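Peptidyl tryptophan dihydroxylase (Pseudomonas putida, PDB 7CTQ) probably uses bound FAD to dihydroxylate a peptidyl tryptophan, a step essential for making the tryptophylquinone cofactor of quinohemoprotein amine dehydrogenase. Local coordinates at residues A[150-155]-A[246-251]; A[353-358]-A[424-429]; A[165-170]-A[229-234]. All blocks are in the same frame, centred on the assembly; numbering follows the deposited sequence.

Interaction 1: A[150-155]-A[246-251]; sequences ADRLRG and AILAGE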
ATOM      1  N   ALA A 150      13.364 -10.289  -7.881  1.00 65.98           N
ATOM      2  CA  ALA A 150      12.358 -11.224  -8.369  1.00 63.10           C
ATOM      3  C   ALA A 150      11.025 -10.943  -7.684  1.00 55.07           C
ATOM      4  O   ALA A 150      10.970 -10.387  -6.584  1.00 56.42           O
ATOM      5  CB  ALA A 150      12.786 -12.674  -8.131  1.00 48.13           C
ATOM      6  N   ASP A 151       9.941 -11.302  -8.359  1.00 45.79           N
ATOM      7  CA  ASP A 151       8.599 -11.131  -7.823  1.00 38.97           C
ATOM      8  C   ASP A 151       8.121 -12.427  -7.186  1.00 40.69           C
ATOM      9  O   ASP A 151       8.373 -13.518  -7.709  1.00 41.93           O
ATOM     10  CB  ASP A 151       7.621 -10.711  -8.920  1.00 37.39           C
ATOM     11  CG  ASP A 151       8.087  -9.482  -9.680  1.00 44.15           C
ATOM     12  OD1 ASP A 151       8.865  -8.672  -9.114  1.00 43.26           O
ATOM     13  OD2 ASP A 151       7.660  -9.334 -10.842  1.00 44.29           O
ATOM     14  N   ARG A 152       7.445 -12.298  -6.040  1.00 43.19           N
ATOM     15  CA  ARG A 152       6.685 -13.414  -5.484  1.00 35.59           C
ATOM     16  C   ARG A 152       5.385 -13.632  -6.250  1.00 34.65           C
ATOM     17  O   ARG A 152       5.008 -14.774  -6.526  1.00 32.04           O
ATOM     18  CB  ARG A 152       6.393 -13.165  -4.012  1.00 34.74           C
ATOM     19  CG  ARG A 152       5.687 -14.303  -3.324  1.00 36.85           C
ATOM     20  CD  ARG A 152       6.239 -14.479  -1.921  1.00 47.60           C
ATOM     21  NE  ARG A 152       5.735 -15.691  -1.264  1.00 54.44           N
ATOM     22  CZ  ARG A 152       6.336 -16.879  -1.294  1.00 45.49           C
ATOM     23  NH1 ARG A 152       7.481 -17.046  -1.949  1.00 40.50           N
ATOM     24  NH2 ARG A 152       5.785 -17.906  -0.664  1.00 43.17           N
ATOM     25  N   LEU A 153       4.688 -12.551  -6.592  1.00 30.82           N
ATOM     26  CA  LEU A 153       3.514 -12.602  -7.454  1.00 26.16           C
ATOM     27  C   LEU A 153       3.510 -11.383  -8.358  1.00 32.76           C
ATOM     28  O   LEU A 153       3.981 -10.309  -7.972  1.00 27.92           O
ATOM     29  CB  LEU A 153       2.210 -12.603  -6.658  1.00 25.49           C
ATOM     30  CG  LEU A 153       1.953 -13.866  -5.861  1.00 40.77           C
ATOM     31  CD1 LEU A 153       0.863 -13.579  -4.842  1.00 36.33           C
ATOM     32  CD2 LEU A 153       1.562 -14.980  -6.822  1.00 35.89           C
ATOM     33  N   ARG A 154       2.938 -11.552  -9.546  1.00 27.14           N
ATOM     34  CA  ARG A 154       2.850 -10.480 -10.526  1.00 32.11           C
ATOM     35  C   ARG A 154       1.531 -10.628 -11.257  1.00 33.12           C
ATOM     36  O   ARG A 154       1.238 -11.700 -11.793  1.00 34.82           O
ATOM     37  CB  ARG A 154       4.019 -10.522 -11.510  1.00 30.19           C
ATOM     38  CG  ARG A 154       4.184  -9.228 -12.285  1.00 35.76           C
ATOM     39  CD  ARG A 154       5.436  -9.213 -13.146  1.00 40.90           C
ATOM     40  NE  ARG A 154       5.546  -7.911 -13.796  1.00 32.94           N
ATOM     41  CZ  ARG A 154       6.286  -6.906 -13.345  1.00 34.80           C
ATOM     42  NH1 ARG A 154       6.294  -5.748 -14.002  1.00 39.72           N
ATOM     43  NH2 ARG A 154       7.037  -7.062 -12.264  1.00 35.94           N
ATOM     44  N   GLY A 155       0.720  -9.576 -11.242  1.00 34.16           N
ATOM     45  CA  GLY A 155      -0.560  -9.616 -11.903  1.00 31.83           C
ATOM     46  C   GLY A 155      -0.449  -9.248 -13.366  1.00 36.33           C
ATOM     47  O   GLY A 155       0.648  -9.068 -13.903  1.00 31.99           O
ATOM     48  N   ALA A 246       0.360  -4.972 -10.621  1.00 35.03           N
ATOM     49  CA  ALA A 246       0.340  -5.489  -9.253  1.00 38.59           C
ATOM     50  C   ALA A 246       1.566  -6.371  -9.011  1.00 31.43           C
ATOM     51  O   ALA A 246       1.759  -7.373  -9.703  1.00 35.63           O
ATOM     52  CB  ALA A 246      -0.953  -6.271  -9.013  1.00 33.19           C
ATOM     53  N   ILE A 247       2.392  -6.008  -8.031  1.00 32.48           N
ATOM     54  CA  ILE A 247       3.662  -6.682  -7.777  1.00 33.35           C
ATOM     55  C   ILE A 247       3.820  -6.948  -6.283  1.00 37.30           C
ATOM     56  O   ILE A 247       3.771  -6.015  -5.470  1.00 30.12           O
ATOM     57  CB  ILE A 247       4.858  -5.861  -8.285  1.00 33.35           C
ATOM     58  CG1 ILE A 247       4.782  -5.703  -9.809  1.00 35.54           C
ATOM     59  CG2 ILE A 247       6.167  -6.508  -7.826  1.00 33.76           C
ATOM     60  CD1 ILE A 247       5.705  -4.605 -10.364  1.00 46.01           C
ATOM     61  N   LEU A 248       4.054  -8.208  -5.927  1.00 28.11           N
ATOM     62  CA  LEU A 248       4.489  -8.563  -4.589  1.00 31.90           C
ATOM     63  C   LEU A 248       5.967  -8.915  -4.664  1.00 33.31           C
ATOM     64  O   LEU A 248       6.355  -9.772  -5.463  1.00 38.03           O
ATOM     65  CB  LEU A 248       3.668  -9.739  -4.045  1.00 29.07           C
ATOM     66  CG  LEU A 248       4.014 -10.323  -2.675  1.00 35.89           C
ATOM     67  CD1 LEU A 248       3.805  -9.342  -1.530  1.00 27.39           C
ATOM     68  CD2 LEU A 248       3.168 -11.603  -2.473  1.00 30.41           C
ATOM     69  N   ALA A 249       6.784  -8.260  -3.840  1.00 31.98           N
ATOM     70  CA  ALA A 249       8.231  -8.419  -3.935  1.00 39.89           C
ATOM     71  C   ALA A 249       8.679  -9.823  -3.541  1.00 41.78           C
ATOM     72  O   ALA A 249       8.193 -10.397  -2.566  1.00 35.76           O
ATOM     73  CB  ALA A 249       8.931  -7.392  -3.048  1.00 38.83           C
ATOM     74  N   GLY A 250       9.658 -10.354  -4.281  1.00 51.18           N
ATOM     75  CA  GLY A 250      10.178 -11.680  -3.970  1.00 53.28           C
ATOM     76  C   GLY A 250      10.746 -11.780  -2.567  1.00 55.72           C
ATOM     77  O   GLY A 250      10.440 -12.720  -1.829  1.00 49.49           O
ATOM     78  N   GLU A 251      11.588 -10.816  -2.181  1.00 49.32           N
ATOM     79  CA  GLU A 251      12.162 -10.736  -0.841  1.00 51.05           C
ATOM     80  C   GLU A 251      11.791  -9.391  -0.236  1.00 51.37           C
ATOM     81  O   GLU A 251      11.899  -8.364  -0.908  1.00 48.84           O
ATOM     82  CB  GLU A 251      13.688 -10.878  -0.875  1.00 51.46           C
ATOM     83  CG  GLU A 251      14.181 -12.181  -1.457  1.00 65.93           C
ATOM     84  CD  GLU A 251      13.512 -13.377  -0.817  1.00 74.53           C
ATOM     85  OE1 GLU A 251      13.441 -13.408   0.434  1.00 76.47           O
ATOM     86  OE2 GLU A 251      13.052 -14.275  -1.562  1.00 76.84           O
TER

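Interaction 2: A[353-358]-A[424-429]; sequences ADWSAV and RWLLEQ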
ATOM      1  N   ALA A 353     -16.275 -20.166   6.709  1.00 28.75           N
ATOM      2  CA  ALA A 353     -15.722 -20.953   7.805  1.00 33.76           C
ATOM      3  C   ALA A 353     -15.622 -22.432   7.434  1.00 39.63           C
ATOM      4  O   ALA A 353     -16.387 -22.952   6.617  1.00 34.12           O
ATOM      5  CB  ALA A 353     -16.578 -20.799   9.069  1.00 31.27           C
ATOM      6  N   ASP A 354     -14.668 -23.113   8.063  1.00 33.64           N
ATOM      7  CA  ASP A 354     -14.536 -24.563   7.944  1.00 34.22           C
ATOM      8  C   ASP A 354     -13.905 -25.040   9.250  1.00 37.48           C
ATOM      9  O   ASP A 354     -12.678 -25.154   9.354  1.00 32.12           O
ATOM     10  CB  ASP A 354     -13.705 -24.971   6.735  1.00 38.97           C
ATOM     11  CG  ASP A 354     -13.636 -26.491   6.551  1.00 51.11           C
ATOM     12  OD1 ASP A 354     -14.166 -27.245   7.405  1.00 48.92           O
ATOM     13  OD2 ASP A 354     -13.050 -26.930   5.541  1.00 53.11           O
ATOM     14  N   TRP A 355     -14.761 -25.328  10.235  1.00 31.91           N
ATOM     15  CA  TRP A 355     -14.254 -25.710  11.544  1.00 32.91           C
ATOM     16  C   TRP A 355     -13.411 -26.970  11.465  1.00 38.52           C
ATOM     17  O   TRP A 355     -12.442 -27.109  12.219  1.00 35.19           O
ATOM     18  CB  TRP A 355     -15.396 -25.906  12.543  1.00 35.24           C
ATOM     19  CG  TRP A 355     -14.869 -26.312  13.885  1.00 38.09           C
ATOM     20  CD1 TRP A 355     -14.919 -27.552  14.446  1.00 45.76           C
ATOM     21  CD2 TRP A 355     -14.144 -25.482  14.806  1.00 37.20           C
ATOM     22  NE1 TRP A 355     -14.299 -27.541  15.674  1.00 42.47           N
ATOM     23  CE2 TRP A 355     -13.815 -26.282  15.919  1.00 41.56           C
ATOM     24  CE3 TRP A 355     -13.757 -24.141  14.800  1.00 33.58           C
ATOM     25  CZ2 TRP A 355     -13.120 -25.782  17.023  1.00 39.43           C
ATOM     26  CZ3 TRP A 355     -13.066 -23.639  15.897  1.00 39.66           C
ATOM     27  CH2 TRP A 355     -12.756 -24.462  16.993  1.00 39.27           C
ATOM     28  N   SER A 356     -13.742 -27.876  10.539  1.00 41.33           N
ATOM     29  CA  SER A 356     -12.996 -29.125  10.405  1.00 48.34           C
ATOM     30  C   SER A 356     -11.537 -28.884  10.034  1.00 43.82           C
ATOM     31  O   SER A 356     -10.677 -29.709  10.355  1.00 45.37           O
ATOM     32  CB  SER A 356     -13.672 -30.035   9.366  1.00 47.95           C
ATOM     33  OG  SER A 356     -13.432 -29.592   8.039  1.00 44.31           O
ATOM     34  N   ALA A 357     -11.236 -27.756   9.387  1.00 39.73           N
ATOM     35  CA  ALA A 357      -9.894 -27.435   8.925  1.00 37.83           C
ATOM     36  C   ALA A 357      -9.096 -26.577   9.904  1.00 43.53           C
ATOM     37  O   ALA A 357      -7.943 -26.246   9.606  1.00 43.98           O
ATOM     38  CB  ALA A 357      -9.968 -26.711   7.570  1.00 39.65           C
ATOM     39  N   VAL A 358      -9.672 -26.205  11.053  1.00 35.82           N
ATOM     40  CA  VAL A 358      -8.991 -25.322  11.998  1.00 35.77           C
ATOM     41  C   VAL A 358      -7.807 -26.050  12.624  1.00 39.57           C
ATOM     42  O   VAL A 358      -7.904 -27.228  12.995  1.00 32.47           O
ATOM     43  CB  VAL A 358      -9.981 -24.846  13.076  1.00 35.08           C
ATOM     44  CG1 VAL A 358      -9.250 -24.260  14.241  1.00 37.96           C
ATOM     45  CG2 VAL A 358     -10.996 -23.849  12.491  1.00 28.98           C
ATOM     46  N   ARG A 424     -18.846 -16.490  20.745  1.00 30.23           N
ATOM     47  CA  ARG A 424     -19.115 -15.775  19.499  1.00 33.14           C
ATOM     48  C   ARG A 424     -18.011 -16.008  18.475  1.00 35.24           C
ATOM     49  O   ARG A 424     -18.288 -16.175  17.287  1.00 31.24           O
ATOM     50  CB  ARG A 424     -19.271 -14.283  19.779  1.00 34.71           C
ATOM     51  CG  ARG A 424     -20.564 -13.919  20.484  1.00 30.35           C
ATOM     52  CD  ARG A 424     -20.820 -12.428  20.381  1.00 37.07           C
ATOM     53  NE  ARG A 424     -19.678 -11.637  20.844  1.00 39.77           N
ATOM     54  CZ  ARG A 424     -19.484 -11.275  22.110  1.00 40.06           C
ATOM     55  NH1 ARG A 424     -20.356 -11.640  23.047  1.00 37.01           N
ATOM     56  NH2 ARG A 424     -18.414 -10.559  22.445  1.00 36.81           N
ATOM     57  N   TRP A 425     -16.748 -15.999  18.912  1.00 32.76           N
ATOM     58  CA  TRP A 425     -15.656 -16.295  17.987  1.00 29.89           C
ATOM     59  C   TRP A 425     -15.803 -17.696  17.403  1.00 30.77           C
ATOM     60  O   TRP A 425     -15.674 -17.892  16.191  1.00 28.72           O
ATOM     61  CB  TRP A 425     -14.305 -16.137  18.698  1.00 34.84           C
ATOM     62  CG  TRP A 425     -13.126 -16.227  17.779  1.00 29.72           C
ATOM     63  CD1 TRP A 425     -12.574 -15.210  17.055  1.00 32.21           C
ATOM     64  CD2 TRP A 425     -12.358 -17.399  17.477  1.00 31.23           C
ATOM     65  NE1 TRP A 425     -11.506 -15.681  16.321  1.00 29.56           N
ATOM     66  CE2 TRP A 425     -11.354 -17.019  16.567  1.00 33.83           C
ATOM     67  CE3 TRP A 425     -12.419 -18.739  17.897  1.00 31.84           C
ATOM     68  CZ2 TRP A 425     -10.414 -17.930  16.062  1.00 33.19           C
ATOM     69  CZ3 TRP A 425     -11.484 -19.641  17.396  1.00 30.06           C
ATOM     70  CH2 TRP A 425     -10.495 -19.229  16.490  1.00 28.93           C
ATOM     71  N   LEU A 426     -16.100 -18.685  18.247  1.00 29.97           N
ATOM     72  CA  LEU A 426     -16.211 -20.052  17.750  1.00 29.43           C
ATOM     73  C   LEU A 426     -17.326 -20.181  16.722  1.00 30.01           C
ATOM     74  O   LEU A 426     -17.214 -20.949  15.757  1.00 33.48           O
ATOM     75  CB  LEU A 426     -16.447 -21.009  18.916  1.00 27.97           C
ATOM     76  CG  LEU A 426     -15.247 -21.109  19.872  1.00 38.54           C
ATOM     77  CD1 LEU A 426     -15.644 -21.825  21.162  1.00 35.33           C
ATOM     78  CD2 LEU A 426     -14.081 -21.816  19.193  1.00 29.12           C
ATOM     79  N   LEU A 427     -18.427 -19.471  16.938  1.00 31.36           N
ATOM     80  CA  LEU A 427     -19.520 -19.481  15.970  1.00 35.76           C
ATOM     81  C   LEU A 427     -19.043 -18.975  14.621  1.00 37.93           C
ATOM     82  O   LEU A 427     -19.319 -19.576  13.577  1.00 28.96           O
ATOM     83  CB  LEU A 427     -20.657 -18.605  16.485  1.00 36.19           C
ATOM     84  CG  LEU A 427     -22.079 -19.034  16.190  1.00 46.18           C
ATOM     85  CD1 LEU A 427     -22.471 -20.114  17.184  1.00 55.07           C
ATOM     86  CD2 LEU A 427     -22.992 -17.827  16.281  1.00 46.62           C
ATOM     87  N   GLU A 428     -18.316 -17.858  14.632  1.00 28.78           N
ATOM     88  CA  GLU A 428     -17.809 -17.272  13.410  1.00 28.60           C
ATOM     89  C   GLU A 428     -16.774 -18.155  12.742  1.00 30.01           C
ATOM     90  O   GLU A 428     -16.546 -18.005  11.539  1.00 38.88           O
ATOM     91  CB  GLU A 428     -17.227 -15.894  13.717  1.00 30.87           C
ATOM     92  CG  GLU A 428     -18.306 -14.894  14.116  1.00 41.37           C
ATOM     93  CD  GLU A 428     -17.775 -13.639  14.816  1.00 50.46           C
ATOM     94  OE1 GLU A 428     -16.581 -13.604  15.200  1.00 53.78           O
ATOM     95  OE2 GLU A 428     -18.574 -12.697  15.007  1.00 45.92           O
ATOM     96  N   GLN A 429     -16.147 -19.075  13.481  1.00 29.26           N
ATOM     97  CA  GLN A 429     -15.188 -19.991  12.886  1.00 35.11           C
ATOM     98  C   GLN A 429     -15.829 -21.307  12.457  1.00 29.34           C
ATOM     99  O   GLN A 429     -15.123 -22.195  11.965  1.00 30.15           O
ATOM    100  CB  GLN A 429     -14.021 -20.253  13.847  1.00 29.48           C
ATOM    101  CG  GLN A 429     -13.326 -18.980  14.323  1.00 34.29           C
ATOM    102  CD  GLN A 429     -13.002 -18.018  13.193  1.00 39.34           C
ATOM    103  OE1 GLN A 429     -12.504 -18.419  12.147  1.00 39.69           O
ATOM    104  NE2 GLN A 429     -13.273 -16.743  13.406  1.00 46.51           N
TER
HETATM  105  O   HOH W   1     -13.093 -21.822  10.041  1.00 33.95           O

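Interaction 3: A[165-170]-A[229-234]; sequences WQAAPG and FDARAL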
ATOM      1  N   TRP A 165      -0.354  19.076 -18.099  1.00 41.35           N
ATOM      2  CA  TRP A 165      -0.297  20.352 -18.806  1.00 45.08           C
ATOM      3  C   TRP A 165      -0.906  21.434 -17.922  1.00 50.39           C
ATOM      4  O   TRP A 165      -1.414  21.159 -16.830  1.00 40.17           O
ATOM      5  CB  TRP A 165      -1.004  20.265 -20.161  1.00 38.65           C
ATOM      6  CG  TRP A 165      -2.482  20.088 -20.074  1.00 34.38           C
ATOM      7  CD1 TRP A 165      -3.433  21.045 -20.274  1.00 35.85           C
ATOM      8  CD2 TRP A 165      -3.190  18.876 -19.786  1.00 41.24           C
ATOM      9  NE1 TRP A 165      -4.688  20.510 -20.125  1.00 36.12           N
ATOM     10  CE2 TRP A 165      -4.567  19.178 -19.824  1.00 42.87           C
ATOM     11  CE3 TRP A 165      -2.793  17.565 -19.487  1.00 40.43           C
ATOM     12  CZ2 TRP A 165      -5.556  18.215 -19.571  1.00 40.55           C
ATOM     13  CZ3 TRP A 165      -3.772  16.613 -19.242  1.00 36.61           C
ATOM     14  CH2 TRP A 165      -5.137  16.942 -19.284  1.00 40.06           C
ATOM     15  N   GLN A 166      -0.862  22.671 -18.417  1.00 47.63           N
ATOM     16  CA  GLN A 166      -1.315  23.846 -17.685  1.00 48.17           C
ATOM     17  C   GLN A 166      -2.543  24.442 -18.361  1.00 52.64           C
ATOM     18  O   GLN A 166      -2.607  24.530 -19.590  1.00 53.93           O
ATOM     19  CB  GLN A 166      -0.200  24.891 -17.600  1.00 51.93           C
ATOM     20  CG  GLN A 166      -0.558  26.154 -16.825  1.00 58.28           C
ATOM     21  CD  GLN A 166      -0.648  25.927 -15.325  1.00 63.90           C
ATOM     22  OE1 GLN A 166       0.237  25.316 -14.723  1.00 60.89           O
ATOM     23  NE2 GLN A 166      -1.728  26.406 -14.715  1.00 57.58           N
ATOM     24  N   ALA A 167      -3.520  24.842 -17.555  1.00 46.25           N
ATOM     25  CA  ALA A 167      -4.734  25.461 -18.065  1.00 46.62           C
ATOM     26  C   ALA A 167      -5.076  26.648 -17.170  1.00 58.24           C
ATOM     27  O   ALA A 167      -4.272  27.070 -16.331  1.00 55.70           O
ATOM     28  CB  ALA A 167      -5.878  24.444 -18.145  1.00 49.76           C
ATOM     29  N   ALA A 168      -6.289  27.182 -17.352  1.00 59.44           N
ATOM     30  CA  ALA A 168      -6.722  28.360 -16.607  1.00 64.06           C
ATOM     31  C   ALA A 168      -7.024  27.990 -15.160  1.00 63.49           C
ATOM     32  O   ALA A 168      -7.731  27.006 -14.912  1.00 61.15           O
ATOM     33  CB  ALA A 168      -7.960  28.980 -17.251  1.00 53.02           C
ATOM     34  N   PRO A 169      -6.518  28.751 -14.182  1.00 57.09           N
ATOM     35  CA  PRO A 169      -6.815  28.448 -12.776  1.00 57.76           C
ATOM     36  C   PRO A 169      -8.278  28.630 -12.408  1.00 67.94           C
ATOM     37  O   PRO A 169      -9.091  29.043 -13.242  1.00 59.16           O
ATOM     38  CB  PRO A 169      -5.927  29.438 -12.014  1.00 57.07           C
ATOM     39  CG  PRO A 169      -4.809  29.722 -12.949  1.00 57.72           C
ATOM     40  CD  PRO A 169      -5.441  29.743 -14.308  1.00 56.02           C
ATOM     41  N   GLY A 170      -8.614  28.295 -11.159  1.00 71.60           N
ATOM     42  CA  GLY A 170      -9.929  28.542 -10.593  1.00 71.35           C
ATOM     43  C   GLY A 170     -11.094  27.813 -11.236  1.00 79.42           C
ATOM     44  O   GLY A 170     -11.997  28.453 -11.788  1.00 83.01           O
ATOM     45  N   PHE A 229     -11.860  20.254 -19.106  1.00 51.48           N
ATOM     46  CA  PHE A 229     -10.680  21.029 -19.471  1.00 47.23           C
ATOM     47  C   PHE A 229     -11.020  21.953 -20.631  1.00 54.29           C
ATOM     48  O   PHE A 229     -11.439  21.493 -21.700  1.00 57.46           O
ATOM     49  CB  PHE A 229      -9.510  20.117 -19.845  1.00 43.29           C
ATOM     50  CG  PHE A 229      -9.162  19.106 -18.790  1.00 48.24           C
ATOM     51  CD1 PHE A 229      -8.373  19.460 -17.708  1.00 39.73           C
ATOM     52  CD2 PHE A 229      -9.616  17.803 -18.888  1.00 45.60           C
ATOM     53  CE1 PHE A 229      -8.043  18.527 -16.733  1.00 51.11           C
ATOM     54  CE2 PHE A 229      -9.297  16.861 -17.918  1.00 44.06           C
ATOM     55  CZ  PHE A 229      -8.505  17.224 -16.840  1.00 44.92           C
ATOM     56  N   ASP A 230     -10.823  23.254 -20.426  1.00 54.32           N
ATOM     57  CA  ASP A 230     -10.990  24.203 -21.521  1.00 59.12           C
ATOM     58  C   ASP A 230      -9.806  24.121 -22.478  1.00 52.92           C
ATOM     59  O   ASP A 230      -9.974  23.835 -23.668  1.00 58.72           O
ATOM     60  CB  ASP A 230     -11.164  25.619 -20.960  1.00 68.40           C
ATOM     61  CG  ASP A 230     -12.110  25.660 -19.768  1.00 73.30           C
ATOM     62  OD1 ASP A 230     -13.134  24.943 -19.789  1.00 78.66           O
ATOM     63  OD2 ASP A 230     -11.824  26.398 -18.802  1.00 85.02           O
ATOM     64  N   ALA A 231      -8.599  24.354 -21.967  1.00 43.78           N
ATOM     65  CA  ALA A 231      -7.374  24.120 -22.719  1.00 41.60           C
ATOM     66  C   ALA A 231      -6.893  22.698 -22.466  1.00 44.33           C
ATOM     67  O   ALA A 231      -6.733  22.294 -21.312  1.00 37.77           O
ATOM     68  CB  ALA A 231      -6.290  25.112 -22.310  1.00 38.28           C
ATOM     69  N   ARG A 232      -6.644  21.948 -23.546  1.00 42.63           N
ATOM     70  CA  ARG A 232      -6.221  20.564 -23.430  1.00 39.38           C
ATOM     71  C   ARG A 232      -4.744  20.331 -23.731  1.00 44.74           C
ATOM     72  O   ARG A 232      -4.206  19.294 -23.319  1.00 32.93           O
ATOM     73  CB  ARG A 232      -7.081  19.682 -24.344  1.00 38.93           C
ATOM     74  CG  ARG A 232      -8.545  19.598 -23.904  1.00 44.97           C
ATOM     75  CD  ARG A 232      -9.379  18.894 -24.952  1.00 43.22           C
ATOM     76  NE  ARG A 232      -9.579  19.743 -26.125  1.00 44.12           N
ATOM     77  CZ  ARG A 232     -10.157  19.346 -27.254  1.00 39.54           C
ATOM     78  NH1 ARG A 232     -10.585  18.098 -27.382  1.00 36.67           N
ATOM     79  NH2 ARG A 232     -10.300  20.203 -28.264  1.00 47.58           N
ATOM     80  N   ALA A 233      -4.073  21.264 -24.407  1.00 33.35           N
ATOM     81  CA  ALA A 233      -2.662  21.122 -24.785  1.00 32.36           C
ATOM     82  C   ALA A 233      -2.381  19.749 -25.400  1.00 36.00           C
ATOM     83  O   ALA A 233      -1.441  19.046 -25.022  1.00 36.41           O
ATOM     84  CB  ALA A 233      -1.743  21.377 -23.590  1.00 35.87           C
ATOM     85  N   LEU A 234      -3.207  19.380 -26.378  1.00 30.32           N
ATOM     86  CA  LEU A 234      -3.120  18.056 -26.972  1.00 34.26           C
ATOM     87  C   LEU A 234      -1.756  17.787 -27.589  1.00 41.20           C
ATOM     88  O   LEU A 234      -1.299  16.639 -27.596  1.00 34.37           O
ATOM     89  CB  LEU A 234      -4.229  17.892 -28.009  1.00 31.06           C
ATOM     90  CG  LEU A 234      -5.640  17.802 -27.415  1.00 36.62           C
ATOM     91  CD1 LEU A 234      -6.715  17.795 -28.485  1.00 31.88           C
ATOM     92  CD2 LEU A 234      -5.772  16.554 -26.529  1.00 35.91           C
TER

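Interaction 1: A[150-155]-A[246-251]
The carbonyl oxygen of Leu248 takes two backbone N-H groups from 150-155. Arg152 N donates to Leu248 O at 2.8 Å. The second bond, from Leu153 N to Leu248 O at 3.4 Å, is weak. Two successive residues thus face one, which is a classic beta bulge, and the antiparallel register slips by one residue between Asp151 and Leu153. Beyond the bulge the pairing is regular: Leu248 N donates to Leu153 O at 2.9 Å, and Gly155 N to Ala246 O at 2.9 Å. On the other side of the bulge Gly250 N gives its hydrogen to Ala150 O at 2.7 Å, a short bond.

The side chains divide between two faces. Leu153 CD1 and Leu248 CD2 pack at 3.9 Å on the face covered by Phe314 of helix 299-327. On the other face Arg154 runs extended beside Ile247, whose CG1 lies over one face of the guanidinium. That group is fixed in rotation by carboxylates: Arg154 NH2 donates to Asp151 OD2 at 2.8 Å in a salt bridge, on the syn side but 24° out of the carboxylate plane, and NH1 forms a second salt bridge with Glu157. Arg152 turns its CB and CG alongside Leu248, but its NE is taken by a salt bridge to Glu311 of the same helix.

Strand 247-249 is also bonded to strand 265-266, through Ile247 with Ala266, so the arrangement is a small three-stranded antiparallel sheet with a classic bulge at its 153-154 edge, laid against a long helix.

Interaction 2: A[353-358]-A[424-429]
The carbonyl oxygen of Gln429 and the backbone N of Asp354 are joined by one water, which accepts from Asp354 N at 2.8 Å and donates to Gln429 O at 2.8 Å. This bridge ties the residue just before the 3-10 turn 355-357 to the residue just after helix 416-428, a loop-to-helix-end contact in the C-terminal part of the chain. Gln429 O also lies at the edge of the Trp355 indole, near its plane and 3.7 Å from Trp355 CE3.

In Trp355 a chi1 of 179° sets CG opposite the backbone N, and a chi2 of -105° turns the benzo half toward Leu426 and Gln429. Its far corner, Trp355 CH2, meets Leu426 CD2 at 3.7 Å in an oblique crossing, while the CB of Gln429 rests near CE3 and CZ3. Val358 CB lies over one face of the indole, and Val398 of helix 395-402 and Leu431 also touch the ring. The Gln429 side chain bends away at chi2, so that CG sits 3.3 Å above the plane of the Trp425 ring, and its OE1 has a weak hydrogen bond with Thr379. The methyl of Ala353 packs on the same carbonyl group, with Ala353 CB 3.5 Å from Gln429 C.

Interaction 3: A[165-170]-A[229-234]
Trp165 and Phe229 form an edge-to-face pair: the benzo edge of the indole points at the face of the phenyl ring, with centroids 5.0 Å apart and planes at 57°. The contact joins the end of strand 158-166, in the large mixed sheet, to the loop that leads from helix 223-228 into strand 238-243. Trp165 CZ2 is the atom that presses on the phenyl face, 3.6 Å from Phe229 CD1 and offset toward the rim.

With chi1 at 68°, the indole CG sits between the backbone N and the carbonyl carbon. While the benzo part meets Phe229, the pyrrole part meets the backbone of 231-232. Arg232 O lies over one indole face, 3.4 Å above its plane, too badly placed for the N-H to be bonded to it. Ala233 CB packs obliquely against Trp165 CB and the adjoining CD1 of the indole, and Arg219 of helix 208-220 adds a cation-pi contact. On the phenyl, Met186 and Arg188 of strand 182-188 make further contacts. Farther along, the methyls of Ala167 and Ala231 meet, CB to CB, at 4.2 Å. The polar tie is the indole N-H: Trp165 NE1 donates to Ala231 O at 3.0 Å, with the oxygen 16° out of the ring plane.

How the interactions relate
The three contacts do not touch one another. Interaction 1 lies nearer the flavin than interaction 3: the side chain of Ile247 is about 9 Å from the bound FAD, against about 14 Å for that of Trp165. Interaction 3 is nested in the chain loop that interaction 1 closes, and strand 153-154 is followed directly by strand 158-166, yet their centres are 38 Å apart. Interaction 2 follows both in sequence and joins the C-terminal region to a preceding loop; its centre lies 31 Å from that of interaction 1 and 57 Å from that of interaction 3, which is on the opposite side of the chain's centre.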